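Local coordinates for protein rhamnosidase B (Bacillus sp., PDB 2OKX) that hydrolyses terminal alpha-L-rhamnosyl linkages in rhamnosides as a glycosidase of family 78, at residues Ser210-Lys215 against Asp436-Ile441; Ala216-Ala221 against Ala317-Ala322; Asn396-Asn401 against Asp464-Glu469; Leu455-Gly460 against Tyr488-Gly493; Leu482-Arg487 against Val501-Arg506. One frame throughout, in Å; residues are numbered along the deposited sequence.

In the fold
Interactions 1, 2, 3 and 5 are buried, while interaction 4 is only partly so. Interactions 1, 3, 4 and 5 all reach one mixed sheet built largely from the concanavalin-like region, interaction 4 through strand 485-489. Interaction 1 is a regular ladder bringing in strand 207-215; interaction 3 lays the short helix 397-402 on strand 462-472 with rings and a valine and no direct hydrogen bond. Interaction 5, nearest the centre of the chain, depends on an arginine, an asparagine and two waters. Interaction 4 is held largely by the backbones of two corners. Interaction 2 lies in another sheet, in the D2 region; its chain follows directly from interaction 1, and it touches the helix of interaction 3.

Interaction 1 of 5, residues Ser210-Lys215 against Asp436-Ile441; sequences SLSRVK and DCELVI
S212 and E438 pair in the middle of an antiparallel ladder. E438 N donates to S212 O at 2.9 Å, nearly straight at 175°, and S212 N returns the bond to E438 O. V214 and D436 form a second such pair, with D436 N only 2.7 Å from V214 O, and V440 N closes the row by donating to S210 O. At the non-hydrogen-bonded pair of L211 with L439, a CA-H...O contact runs from L211 CA to E438 O at 3.2 Å.

The polar side chains meet through a water on the face shared by S210, S212, V214 and E438. It accepts from S210 OG and from S212 OG, the latter at 2.7 Å, and donates to E438 O and to E438 OE2, 2.6 Å from the carboxylate oxygen. E438 OE1 has a salt bridge to R404. With CG anti to the backbone N (chi1 171°), the glutamate crosses V214 at about a right angle, and V214 CG1 lies 3.8 Å from E438 OE1.

Apolar packing takes the opposite face: L211 CD1 and L439 CD1 lie alongside each other at 3.9 Å, with C437 SG close by.

Strand 406-410 pairs with the far edge of 207-215, while 507-513 flanks 436-443 and supplies R513, the salt-bridge partner of D436.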
# COMPACT_ATOMS: atom_id res chain seq x y z
N SER A 210 13.38 -21.25 10.34
CA SER A 210 14.48 -21.31 11.29
C SER A 210 14.07 -20.96 12.71
O SER A 210 12.98 -20.44 12.95
CB SER A 210 15.59 -20.34 10.87
OG SER A 210 15.14 -19.00 10.95
N LEU A 211 14.96 -21.26 13.64
CA LEU A 211 14.77 -20.95 15.05
C LEU A 211 16.14 -20.44 15.48
O LEU A 211 17.16 -21.00 15.11
CB LEU A 211 14.38 -22.19 15.85
CG LEU A 211 14.03 -21.91 17.32
CD1 LEU A 211 13.13 -22.99 17.88
CD2 LEU A 211 15.30 -21.79 18.14
N SER A 212 16.16 -19.35 16.24
CA SER A 212 17.43 -18.79 16.67
C SER A 212 17.35 -18.23 18.08
O SER A 212 16.28 -17.88 18.55
CB SER A 212 17.85 -17.64 15.73
OG SER A 212 17.91 -18.05 14.37
N ARG A 213 18.50 -18.18 18.74
CA ARG A 213 18.59 -17.59 20.06
C ARG A 213 19.07 -16.19 19.72
O ARG A 213 20.12 -16.03 19.11
CB ARG A 213 19.62 -18.31 20.93
CG ARG A 213 19.81 -17.66 22.31
CD ARG A 213 20.72 -18.51 23.21
NE ARG A 213 22.10 -18.57 22.74
CZ ARG A 213 23.09 -17.82 23.23
NH1 ARG A 213 22.85 -16.96 24.21
NH2 ARG A 213 24.32 -17.95 22.75
N VAL A 214 18.30 -15.18 20.10
CA VAL A 214 18.68 -13.81 19.76
C VAL A 214 18.55 -12.80 20.90
O VAL A 214 17.98 -13.09 21.94
CB VAL A 214 17.82 -13.31 18.58
CG1 VAL A 214 17.86 -14.31 17.42
CG2 VAL A 214 16.38 -13.10 19.04
N LYS A 215 19.10 -11.61 20.67
CA LYS A 215 19.04 -10.52 21.63
C LYS A 215 18.89 -9.20 20.89
O LYS A 215 19.56 -8.97 19.89
CB LYS A 215 20.31 -10.46 22.48
CG LYS A 215 20.49 -11.60 23.46
CD LYS A 215 21.79 -11.42 24.24
CE LYS A 215 21.97 -12.52 25.28
NZ LYS A 215 23.29 -12.42 25.96
N ASP A 436 16.54 -14.55 23.66
CA ASP A 436 15.15 -14.73 23.26
C ASP A 436 15.04 -15.84 22.21
O ASP A 436 16.04 -16.27 21.64
CB ASP A 436 14.62 -13.42 22.66
CG ASP A 436 14.84 -12.23 23.57
OD1 ASP A 436 14.92 -11.10 23.04
OD2 ASP A 436 14.93 -12.41 24.80
N CYS A 437 13.81 -16.29 21.96
CA CYS A 437 13.57 -17.35 20.99
C CYS A 437 12.92 -16.76 19.74
O CYS A 437 11.78 -16.31 19.79
CB CYS A 437 12.65 -18.42 21.58
SG CYS A 437 12.31 -19.79 20.45
N GLU A 438 13.65 -16.78 18.63
CA GLU A 438 13.12 -16.25 17.38
C GLU A 438 12.72 -17.36 16.41
O GLU A 438 13.52 -18.23 16.07
CB GLU A 438 14.17 -15.36 16.70
CG GLU A 438 13.78 -14.94 15.28
CD GLU A 438 14.96 -14.40 14.51
OE1 GLU A 438 15.36 -13.24 14.76
OE2 GLU A 438 15.49 -15.14 13.65
N LEU A 439 11.48 -17.31 15.95
CA LEU A 439 10.97 -18.27 14.99
C LEU A 439 10.70 -17.53 13.68
O LEU A 439 10.09 -16.47 13.70
CB LEU A 439 9.65 -18.88 15.47
CG LEU A 439 9.62 -20.19 16.25
CD1 LEU A 439 10.58 -20.14 17.42
CD2 LEU A 439 8.20 -20.44 16.72
N VAL A 440 11.17 -18.07 12.56
CA VAL A 440 10.88 -17.45 11.27
C VAL A 440 9.86 -18.38 10.62
O VAL A 440 10.18 -19.51 10.25
CB VAL A 440 12.13 -17.32 10.37
CG1 VAL A 440 11.72 -16.78 9.00
CG2 VAL A 440 13.13 -16.35 11.00
N ILE A 441 8.63 -17.89 10.53
CA ILE A 441 7.52 -18.65 9.98
C ILE A 441 7.34 -18.27 8.51
O ILE A 441 7.20 -17.10 8.20
CB ILE A 441 6.21 -18.30 10.73
CG1 ILE A 441 6.38 -18.54 12.23
CG2 ILE A 441 5.05 -19.11 10.18
CD1 ILE A 441 6.73 -19.96 12.59
O HOH W 1 15.38 -17.74 13.58

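Interaction 2 of 5, residues Ala216-Ala221 against Ala317-Ala322; sequences APKYAA and AIDSEA
K218 curls round D319 OD2 and grips it twice. The backbone K218 N donates to OD2 at 3.0 Å on its anti lone pair, and K218 NZ makes a salt bridge to the same D319 oxygen at 3.1 Å, arriving on the syn side but 33° out of the carboxylate plane. The lysine chain can do this because it bends at chi2 (-68°) and again at chi4, which swings the ammonium back. NZ also has a weak bond to S320 O. A water adds a further bond to OD2, donating to D319 OD2 at 2.7 Å and to A216 O. Shortening D319 to an alanine is likely to strand the K218 ammonium without its counter-charge and deprive K218 N of its acceptor, leaving the water with A216 O alone of its two protein acceptors here.

This sits where the chain enters an antiparallel sheet of the D2 region, strand 219-223 lying between 314-320 and 392-393. Y219 N donates to I318 O and I318 N to Y219 O, making a hydrogen-bonded pair; on its face Y219 CD2 rests 3.8 Å from I318 CG1. On the other face P217 CB packs on A317 CB at 4.2 Å.

Farther out, F324 touches both K218 and I318, and W403 covers P217 and A317. Y219 OH is hydrogen-bonded to Y392 OH. S320 OG binds V257 O and accepts from A322 N at 3.0 Å in an ST turn.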
# COMPACT_ATOMS: atom_id res chain seq x y z
N ALA A 216 18.01 -8.34 21.40
CA ALA A 216 17.78 -7.02 20.84
C ALA A 216 18.75 -6.07 21.54
O ALA A 216 19.34 -6.43 22.56
CB ALA A 216 16.35 -6.58 21.10
N PRO A 217 18.92 -4.86 21.01
CA PRO A 217 19.84 -3.90 21.65
C PRO A 217 19.30 -3.50 23.02
O PRO A 217 18.08 -3.50 23.24
CB PRO A 217 19.83 -2.71 20.68
CG PRO A 217 19.46 -3.34 19.35
CD PRO A 217 18.38 -4.31 19.75
N LYS A 218 20.19 -3.14 23.94
CA LYS A 218 19.78 -2.74 25.28
C LYS A 218 18.74 -1.63 25.18
O LYS A 218 17.75 -1.61 25.92
CB LYS A 218 20.99 -2.20 26.07
CG LYS A 218 22.21 -3.11 26.14
CD LYS A 218 21.95 -4.37 26.96
CE LYS A 218 23.26 -5.09 27.29
NZ LYS A 218 24.04 -5.47 26.07
N TYR A 219 18.95 -0.72 24.24
CA TYR A 219 18.06 0.41 24.02
C TYR A 219 17.64 0.47 22.54
O TYR A 219 18.49 0.46 21.66
CB TYR A 219 18.77 1.72 24.42
CG TYR A 219 17.99 2.98 24.12
CD1 TYR A 219 16.87 3.33 24.89
CD2 TYR A 219 18.34 3.81 23.06
CE1 TYR A 219 16.13 4.47 24.59
CE2 TYR A 219 17.61 4.95 22.76
CZ TYR A 219 16.50 5.27 23.53
OH TYR A 219 15.75 6.38 23.22
N ALA A 220 16.34 0.52 22.29
CA ALA A 220 15.82 0.62 20.92
C ALA A 220 14.53 1.43 20.98
O ALA A 220 13.59 1.07 21.69
CB ALA A 220 15.53 -0.77 20.35
N ALA A 221 14.49 2.53 20.25
CA ALA A 221 13.32 3.39 20.28
C ALA A 221 12.85 3.83 18.90
O ALA A 221 13.65 3.98 17.97
CB ALA A 221 13.61 4.62 21.14
N ALA A 317 19.01 3.31 18.35
CA ALA A 317 19.33 2.23 19.27
C ALA A 317 20.72 2.39 19.85
O ALA A 317 21.59 3.02 19.25
CB ALA A 317 19.21 0.88 18.57
N ILE A 318 20.94 1.80 21.02
CA ILE A 318 22.23 1.86 21.68
C ILE A 318 22.49 0.55 22.41
O ILE A 318 21.58 -0.02 23.01
CB ILE A 318 22.28 3.00 22.73
CG1 ILE A 318 21.94 4.34 22.07
CG2 ILE A 318 23.68 3.07 23.34
CD1 ILE A 318 21.86 5.50 23.06
N ASP A 319 23.73 0.08 22.35
CA ASP A 319 24.09 -1.15 23.05
C ASP A 319 25.53 -1.06 23.54
O ASP A 319 26.36 -0.37 22.94
CB ASP A 319 23.93 -2.36 22.13
CG ASP A 319 24.05 -3.68 22.87
OD1 ASP A 319 25.14 -4.28 22.86
OD2 ASP A 319 23.04 -4.10 23.49
N SER A 320 25.82 -1.76 24.63
CA SER A 320 27.16 -1.75 25.21
C SER A 320 27.32 -2.84 26.26
O SER A 320 26.34 -3.28 26.86
CB SER A 320 27.45 -0.40 25.86
OG SER A 320 28.72 -0.39 26.48
N GLU A 321 28.55 -3.28 26.47
CA GLU A 321 28.83 -4.30 27.47
C GLU A 321 28.91 -3.61 28.83
O GLU A 321 29.00 -4.26 29.87
CB GLU A 321 30.14 -5.02 27.16
CG GLU A 321 30.11 -5.84 25.87
CD GLU A 321 31.41 -6.58 25.61
OE1 GLU A 321 31.49 -7.33 24.61
OE2 GLU A 321 32.37 -6.42 26.41
N ALA A 322 28.88 -2.28 28.80
CA ALA A 322 28.94 -1.47 30.01
C ALA A 322 27.57 -0.87 30.29
O ALA A 322 26.78 -0.65 29.37
CB ALA A 322 29.96 -0.36 29.84
O HOH W 2 21.99 -6.54 23.53

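Interaction 3 of 5, residues Asn396-Asn401 against Asp464-Glu469; sequences NVFGSN and DAYGVE
The rings of F398 and Y466 meet as an offset edge-to-face pair: the edge of F398 is directed at the face of Y466, with centroids 5.6 Å apart and planes at 89°. F398 CE1 also comes to 3.4 Å from Y466 OH, which is itself hydrogen-bonded to T479 N. A second flat group, the amide of N401, runs antiparallel alongside the tyrosine, its plane turned 39° from the ring and N401 CG 3.5 Å from Y466 CD2. The amide is pinned on its nitrogen side: N401 ND2 donates to V397 O, one turn back, at 3.1 Å, and to a water that makes a weak bond to D464 O.

V397 fills the other end. Its CG1, anti to the backbone N (chi1 178°), points to the strand and lies 3.6 Å from A465 O, while V397 CG2 rests against the carboxylate of D464, 3.5 Å from OD2. That carboxylate is buried, and two salt bridges, to R513 and R487, probably offset its charge where the valine methyl lies against it.

No direct hydrogen bond joins helix and strand; the polar groups at the start of the helix are bonded within it. N396 OD1 accepts from G399 N at 3.0 Å, while N396 O is approached from opposite faces by S400 N and S400 OG. What results is an asparagine N-capped short helix, 397-402, laid across a strand of the concanavalin-like domain and touching it through V397, F398 and the amide of N401.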
# COMPACT_ATOMS: atom_id res chain seq x y z
N ASN A 396 10.22 -1.25 20.61
CA ASN A 396 10.49 -1.18 19.18
C ASN A 396 10.85 -2.51 18.52
O ASN A 396 12.02 -2.91 18.46
CB ASN A 396 11.62 -0.16 18.98
CG ASN A 396 12.00 0.02 17.53
OD1 ASN A 396 11.30 -0.44 16.62
ND2 ASN A 396 13.12 0.70 17.30
N VAL A 397 9.83 -3.19 18.01
CA VAL A 397 10.02 -4.48 17.36
C VAL A 397 10.90 -4.40 16.12
O VAL A 397 11.76 -5.24 15.92
CB VAL A 397 8.67 -5.12 16.99
CG1 VAL A 397 8.90 -6.46 16.28
CG2 VAL A 397 7.85 -5.34 18.27
N PHE A 398 10.68 -3.39 15.28
CA PHE A 398 11.46 -3.24 14.06
C PHE A 398 12.96 -3.08 14.36
O PHE A 398 13.78 -3.84 13.85
CB PHE A 398 10.96 -2.04 13.25
CG PHE A 398 11.64 -1.88 11.91
CD1 PHE A 398 11.32 -2.71 10.84
CD2 PHE A 398 12.62 -0.90 11.73
CE1 PHE A 398 11.95 -2.56 9.60
CE2 PHE A 398 13.26 -0.75 10.50
CZ PHE A 398 12.92 -1.58 9.43
N GLY A 399 13.30 -2.10 15.18
CA GLY A 399 14.69 -1.87 15.51
C GLY A 399 15.34 -3.08 16.15
O GLY A 399 16.52 -3.35 15.93
N SER A 400 14.57 -3.80 16.95
CA SER A 400 15.05 -4.99 17.65
C SER A 400 15.29 -6.15 16.68
O SER A 400 15.98 -7.12 17.02
CB SER A 400 14.04 -5.42 18.72
OG SER A 400 13.87 -4.41 19.71
N ASN A 401 14.72 -6.06 15.48
CA ASN A 401 14.91 -7.10 14.47
C ASN A 401 16.01 -6.73 13.48
O ASN A 401 16.76 -7.59 13.03
CB ASN A 401 13.60 -7.38 13.73
CG ASN A 401 12.83 -8.53 14.33
OD1 ASN A 401 13.21 -9.69 14.15
ND2 ASN A 401 11.76 -8.23 15.05
N ASP A 464 6.73 -10.73 19.94
CA ASP A 464 6.99 -9.76 18.87
C ASP A 464 6.75 -10.37 17.49
O ASP A 464 7.18 -11.50 17.22
CB ASP A 464 8.44 -9.27 18.95
CG ASP A 464 8.65 -8.25 20.05
OD1 ASP A 464 9.81 -7.85 20.26
OD2 ASP A 464 7.66 -7.84 20.69
N ALA A 465 6.08 -9.62 16.63
CA ALA A 465 5.78 -10.08 15.28
C ALA A 465 6.30 -9.05 14.29
O ALA A 465 6.08 -7.85 14.45
CB ALA A 465 4.28 -10.27 15.11
N TYR A 466 6.99 -9.52 13.26
CA TYR A 466 7.56 -8.66 12.23
C TYR A 466 7.53 -9.40 10.89
O TYR A 466 8.11 -10.47 10.75
CB TYR A 466 8.99 -8.29 12.63
CG TYR A 466 9.83 -7.67 11.54
CD1 TYR A 466 9.34 -6.62 10.75
CD2 TYR A 466 11.15 -8.09 11.33
CE1 TYR A 466 10.15 -6.02 9.78
CE2 TYR A 466 11.95 -7.49 10.37
CZ TYR A 466 11.45 -6.45 9.60
OH TYR A 466 12.27 -5.84 8.68
N GLY A 467 6.84 -8.82 9.90
CA GLY A 467 6.74 -9.47 8.61
C GLY A 467 7.58 -8.86 7.50
O GLY A 467 7.60 -7.65 7.32
N VAL A 468 8.28 -9.72 6.76
CA VAL A 468 9.08 -9.25 5.63
C VAL A 468 8.64 -10.02 4.39
O VAL A 468 7.97 -11.05 4.50
CB VAL A 468 10.60 -9.46 5.86
CG1 VAL A 468 11.04 -8.69 7.11
CG2 VAL A 468 10.93 -10.94 6.01
N GLU A 469 9.00 -9.51 3.22
CA GLU A 469 8.61 -10.13 1.95
C GLU A 469 9.69 -11.03 1.36
O GLU A 469 9.38 -11.99 0.65
CB GLU A 469 8.33 -9.06 0.89
CG GLU A 469 7.32 -8.01 1.23
CD GLU A 469 7.04 -7.13 0.04
OE1 GLU A 469 7.96 -6.42 -0.42
OE2 GLU A 469 5.90 -7.15 -0.46
O HOH W 3 10.00 -10.51 15.81

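Interaction 4 of 5, residues Leu455-Gly460 against Tyr488-Gly493; sequences LEAPAG and YICREG
L455 reaches C490 with one branch: its CG sits between the backbone N and the carbonyl carbon (chi1 57°), and L455 CD1 comes to 3.9 Å from C490 SG. The next residue, E456, takes part through its backbone, its CA making a CA-H...O contact with G493 O at 3.3 Å; its carboxylate leads away to a long, weak ion pair with R494. A457 and G493 then form an antiparallel hydrogen-bonded pair. A457 N donates to G493 O at 3.1 Å, from well above the carbonyl plane, and G493 N answers to A457 O. The methyl of A457 packs on C490 SG at 4.1 Å, so the cysteine sulfur lies against both L455 and A457. P458 O passes C490 CB at 3.7 Å and is hydrogen-bonded to T461 OG1.

At A459 the side chain of E492 folds back, its chain bent at chi2 (64°), and A459 N donates to E492 OE1 at 2.8 Å, meeting the oxygen from above the carboxylate plane. G460 N finishes with a straight bond to C490 O at 2.7 Å, while G460 O lies beside I489 CG2. Both G460 and G493 have backbone angles at which a CB would jam against the preceding carbonyl.

Here two neighbouring corners, 458-461 and 490-492, carry the chain between the two sheets of the concanavalin-like domain. Three of their four direct hydrogen bonds run backbone to backbone, so the contact depends mostly on the path of the chain, with E492 supplying the one carboxylate.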
# COMPACT_ATOMS: atom_id res chain seq x y z
N LEU A 455 -1.85 -19.15 22.31
CA LEU A 455 -0.73 -19.73 23.05
C LEU A 455 -0.94 -19.70 24.55
O LEU A 455 -1.88 -19.08 25.05
CB LEU A 455 0.55 -18.96 22.70
CG LEU A 455 0.54 -17.44 22.95
CD1 LEU A 455 0.64 -17.15 24.45
CD2 LEU A 455 1.71 -16.79 22.22
N GLU A 456 -0.05 -20.38 25.26
CA GLU A 456 -0.06 -20.42 26.72
C GLU A 456 1.32 -19.91 27.10
O GLU A 456 2.31 -20.35 26.54
CB GLU A 456 -0.21 -21.85 27.25
CG GLU A 456 -1.49 -22.55 26.87
CD GLU A 456 -1.57 -23.94 27.47
OE1 GLU A 456 -2.00 -24.86 26.75
OE2 GLU A 456 -1.21 -24.11 28.65
N ALA A 457 1.38 -18.97 28.04
CA ALA A 457 2.67 -18.44 28.46
C ALA A 457 2.58 -17.76 29.81
O ALA A 457 1.49 -17.40 30.26
CB ALA A 457 3.19 -17.46 27.42
N PRO A 458 3.73 -17.57 30.47
CA PRO A 458 3.76 -16.91 31.78
C PRO A 458 3.37 -15.45 31.56
O PRO A 458 3.55 -14.91 30.46
CB PRO A 458 5.22 -17.05 32.20
CG PRO A 458 5.67 -18.28 31.50
CD PRO A 458 5.04 -18.15 30.14
N ALA A 459 2.85 -14.80 32.60
CA ALA A 459 2.47 -13.40 32.49
C ALA A 459 3.71 -12.55 32.20
O ALA A 459 4.78 -12.80 32.73
CB ALA A 459 1.80 -12.93 33.77
N GLY A 460 3.54 -11.55 31.33
CA GLY A 460 4.66 -10.68 31.01
C GLY A 460 5.48 -11.12 29.81
O GLY A 460 6.31 -10.35 29.32
N TYR A 488 2.97 -7.96 21.62
CA TYR A 488 1.89 -8.42 22.47
C TYR A 488 2.54 -8.93 23.75
O TYR A 488 3.45 -9.76 23.71
CB TYR A 488 1.14 -9.57 21.78
CG TYR A 488 0.03 -10.18 22.60
CD1 TYR A 488 -1.28 -9.71 22.50
CD2 TYR A 488 0.29 -11.24 23.47
CE1 TYR A 488 -2.30 -10.28 23.25
CE2 TYR A 488 -0.73 -11.82 24.23
CZ TYR A 488 -2.02 -11.33 24.11
OH TYR A 488 -3.03 -11.91 24.86
N ILE A 489 2.09 -8.40 24.88
CA ILE A 489 2.62 -8.81 26.18
C ILE A 489 1.55 -9.69 26.82
O ILE A 489 0.41 -9.28 27.01
CB ILE A 489 2.91 -7.59 27.07
CG1 ILE A 489 3.81 -6.61 26.31
CG2 ILE A 489 3.60 -8.04 28.35
CD1 ILE A 489 3.95 -5.26 26.97
N CYS A 490 1.94 -10.92 27.14
CA CYS A 490 1.04 -11.92 27.70
C CYS A 490 0.49 -11.77 29.10
O CYS A 490 1.16 -11.28 30.01
CB CYS A 490 1.71 -13.29 27.63
SG CYS A 490 2.09 -13.83 25.96
N ARG A 491 -0.76 -12.21 29.25
CA ARG A 491 -1.40 -12.23 30.56
C ARG A 491 -1.07 -13.67 30.94
O ARG A 491 -0.48 -14.39 30.13
CB ARG A 491 -2.92 -12.03 30.44
CG ARG A 491 -3.66 -13.16 29.73
CD ARG A 491 -5.15 -13.08 30.02
NE ARG A 491 -5.71 -11.80 29.59
CZ ARG A 491 -6.12 -11.55 28.35
NH1 ARG A 491 -6.04 -12.49 27.42
NH2 ARG A 491 -6.58 -10.34 28.04
N GLU A 492 -1.45 -14.09 32.14
CA GLU A 492 -1.14 -15.45 32.56
C GLU A 492 -2.03 -16.51 31.90
O GLU A 492 -3.24 -16.33 31.80
CB GLU A 492 -1.26 -15.56 34.08
CG GLU A 492 -0.81 -16.88 34.66
CD GLU A 492 0.66 -17.14 34.45
OE1 GLU A 492 1.47 -16.21 34.65
OE2 GLU A 492 1.02 -18.28 34.10
N GLY A 493 -1.43 -17.60 31.44
CA GLY A 493 -2.20 -18.68 30.84
C GLY A 493 -2.39 -18.70 29.33
O GLY A 493 -1.59 -18.13 28.58

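Interaction 5 of 5, residues Leu482-Arg487 against Val501-Arg506; sequences LDNTFR and VRRGFR
F486 and V501 take the guanidinium of R503 between them: F486 CD1 lies 3.6 Å above one face of the group and V501 CG1 3.9 Å above the opposite one, each near the edge of the group rather than over its centre. The phenylalanine ring is turned 67° from the guanidinium and presents its edge. The contact lies in the concanavalin-like domain, where strands 485-489 and 503-505 belong to different sheets, so the join between them is made by side chains and not by a backbone ladder.

R503 runs extended from CG to NE, which carries its head to the backbone of T485. NH2 donates to T485 O at 2.7 Å, well above the carbonyl plane, and also has a salt bridge to E152; NH1 binds S499 OG. NE makes a weak bond to water 4, which donates to D483 O at 3.0 Å. Were R503 a leucine, T485 O would probably lose its bond from NH2 and E152 its salt bridge, and a gap would open between F486 and V501.

The chain makes two successive inverse gamma turns, centred on D483 and N484; the N484 amide lies alongside the arginine. The two side chains point opposite ways as they lie together, with N484 OD1 3.5 Å from R503 CG. In the plane of its amide N484 ND2 donates to G504 O at 3.1 Å, and it has a further bond to G467 O. The same amide reaches G504 a second way: water 5 lies 2.7 Å from N484 OD1 and accepts from G504 N at 3.0 Å.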
# COMPACT_ATOMS: atom_id res chain seq x y z
N LEU A 482 8.89 0.91 6.95
CA LEU A 482 7.66 0.23 7.33
C LEU A 482 7.82 -0.58 8.61
O LEU A 482 8.47 -1.63 8.61
CB LEU A 482 7.21 -0.71 6.21
CG LEU A 482 6.00 -1.61 6.50
CD1 LEU A 482 4.73 -0.76 6.52
CD2 LEU A 482 5.91 -2.70 5.44
N ASP A 483 7.24 -0.09 9.70
CA ASP A 483 7.29 -0.83 10.96
C ASP A 483 6.17 -1.86 10.86
O ASP A 483 5.09 -1.68 11.42
CB ASP A 483 7.04 0.12 12.14
CG ASP A 483 8.31 0.82 12.59
OD1 ASP A 483 8.86 1.63 11.82
OD2 ASP A 483 8.75 0.54 13.73
N ASN A 484 6.44 -2.92 10.12
CA ASN A 484 5.49 -4.01 9.86
C ASN A 484 5.46 -4.93 11.07
O ASN A 484 5.74 -6.12 10.97
CB ASN A 484 5.96 -4.77 8.62
CG ASN A 484 4.82 -5.24 7.76
OD1 ASN A 484 3.73 -4.68 7.80
ND2 ASN A 484 5.07 -6.27 6.95
N THR A 485 5.06 -4.37 12.21
CA THR A 485 5.11 -5.11 13.46
C THR A 485 4.02 -4.84 14.48
O THR A 485 3.17 -3.97 14.32
CB THR A 485 6.41 -4.76 14.19
OG1 THR A 485 6.33 -3.39 14.60
CG2 THR A 485 7.62 -4.92 13.28
N PHE A 486 4.08 -5.63 15.55
CA PHE A 486 3.23 -5.47 16.72
C PHE A 486 3.90 -6.21 17.86
O PHE A 486 4.70 -7.13 17.65
CB PHE A 486 1.78 -5.97 16.48
CG PHE A 486 1.59 -7.47 16.55
CD1 PHE A 486 1.09 -8.16 15.45
CD2 PHE A 486 1.83 -8.17 17.73
CE1 PHE A 486 0.83 -9.53 15.52
CE2 PHE A 486 1.57 -9.54 17.81
CZ PHE A 486 1.07 -10.22 16.71
N ARG A 487 3.65 -5.75 19.08
CA ARG A 487 4.19 -6.40 20.26
C ARG A 487 2.99 -6.73 21.12
O ARG A 487 2.11 -5.90 21.32
CB ARG A 487 5.15 -5.50 21.04
CG ARG A 487 5.41 -6.02 22.46
CD ARG A 487 6.63 -5.37 23.09
NE ARG A 487 7.86 -5.79 22.43
CZ ARG A 487 9.07 -5.34 22.75
NH1 ARG A 487 9.21 -4.45 23.72
NH2 ARG A 487 10.13 -5.79 22.09
N VAL A 501 -4.75 -4.77 12.50
CA VAL A 501 -3.97 -3.98 11.55
C VAL A 501 -3.50 -4.88 10.41
O VAL A 501 -2.82 -5.87 10.65
CB VAL A 501 -2.74 -3.36 12.24
CG1 VAL A 501 -1.86 -2.64 11.22
CG2 VAL A 501 -3.19 -2.40 13.33
N ARG A 502 -3.88 -4.54 9.19
CA ARG A 502 -3.48 -5.34 8.03
C ARG A 502 -1.99 -5.23 7.73
O ARG A 502 -1.42 -4.15 7.80
CB ARG A 502 -4.27 -4.91 6.79
CG ARG A 502 -3.80 -5.59 5.50
CD ARG A 502 -4.37 -4.91 4.26
NE ARG A 502 -5.80 -5.13 4.10
CZ ARG A 502 -6.35 -6.28 3.73
NH1 ARG A 502 -5.59 -7.34 3.47
NH2 ARG A 502 -7.67 -6.38 3.62
N ARG A 503 -1.38 -6.37 7.41
CA ARG A 503 0.04 -6.41 7.05
C ARG A 503 0.24 -7.35 5.87
O ARG A 503 -0.47 -8.34 5.72
CB ARG A 503 0.89 -6.89 8.23
CG ARG A 503 0.90 -5.94 9.41
CD ARG A 503 1.81 -6.40 10.53
NE ARG A 503 1.70 -5.51 11.68
CZ ARG A 503 0.68 -5.52 12.53
NH1 ARG A 503 -0.32 -6.38 12.38
NH2 ARG A 503 0.64 -4.63 13.52
N GLY A 504 1.21 -7.01 5.02
CA GLY A 504 1.51 -7.83 3.86
C GLY A 504 2.93 -8.33 4.05
O GLY A 504 3.82 -7.55 4.38
N PHE A 505 3.14 -9.63 3.85
CA PHE A 505 4.46 -10.22 4.03
C PHE A 505 4.41 -11.70 3.69
O PHE A 505 3.33 -12.26 3.48
CB PHE A 505 4.88 -10.08 5.50
CG PHE A 505 3.98 -10.82 6.45
CD1 PHE A 505 4.27 -12.14 6.82
CD2 PHE A 505 2.81 -10.24 6.93
CE1 PHE A 505 3.41 -12.86 7.64
CE2 PHE A 505 1.94 -10.95 7.76
CZ PHE A 505 2.23 -12.27 8.11
N ARG A 506 5.58 -12.33 3.61
CA ARG A 506 5.64 -13.76 3.36
C ARG A 506 6.24 -14.45 4.58
O ARG A 506 5.78 -15.51 4.99
CB ARG A 506 6.49 -14.10 2.13
CG ARG A 506 6.81 -15.59 2.07
CD ARG A 506 7.40 -16.10 0.75
NE ARG A 506 7.82 -17.49 0.91
CZ ARG A 506 8.43 -18.22 -0.03
NH1 ARG A 506 8.71 -17.71 -1.22
NH2 ARG A 506 8.80 -19.47 0.25
O HOH W 4 2.29 -2.61 11.39
O HOH W 5 2.07 -4.26 5.70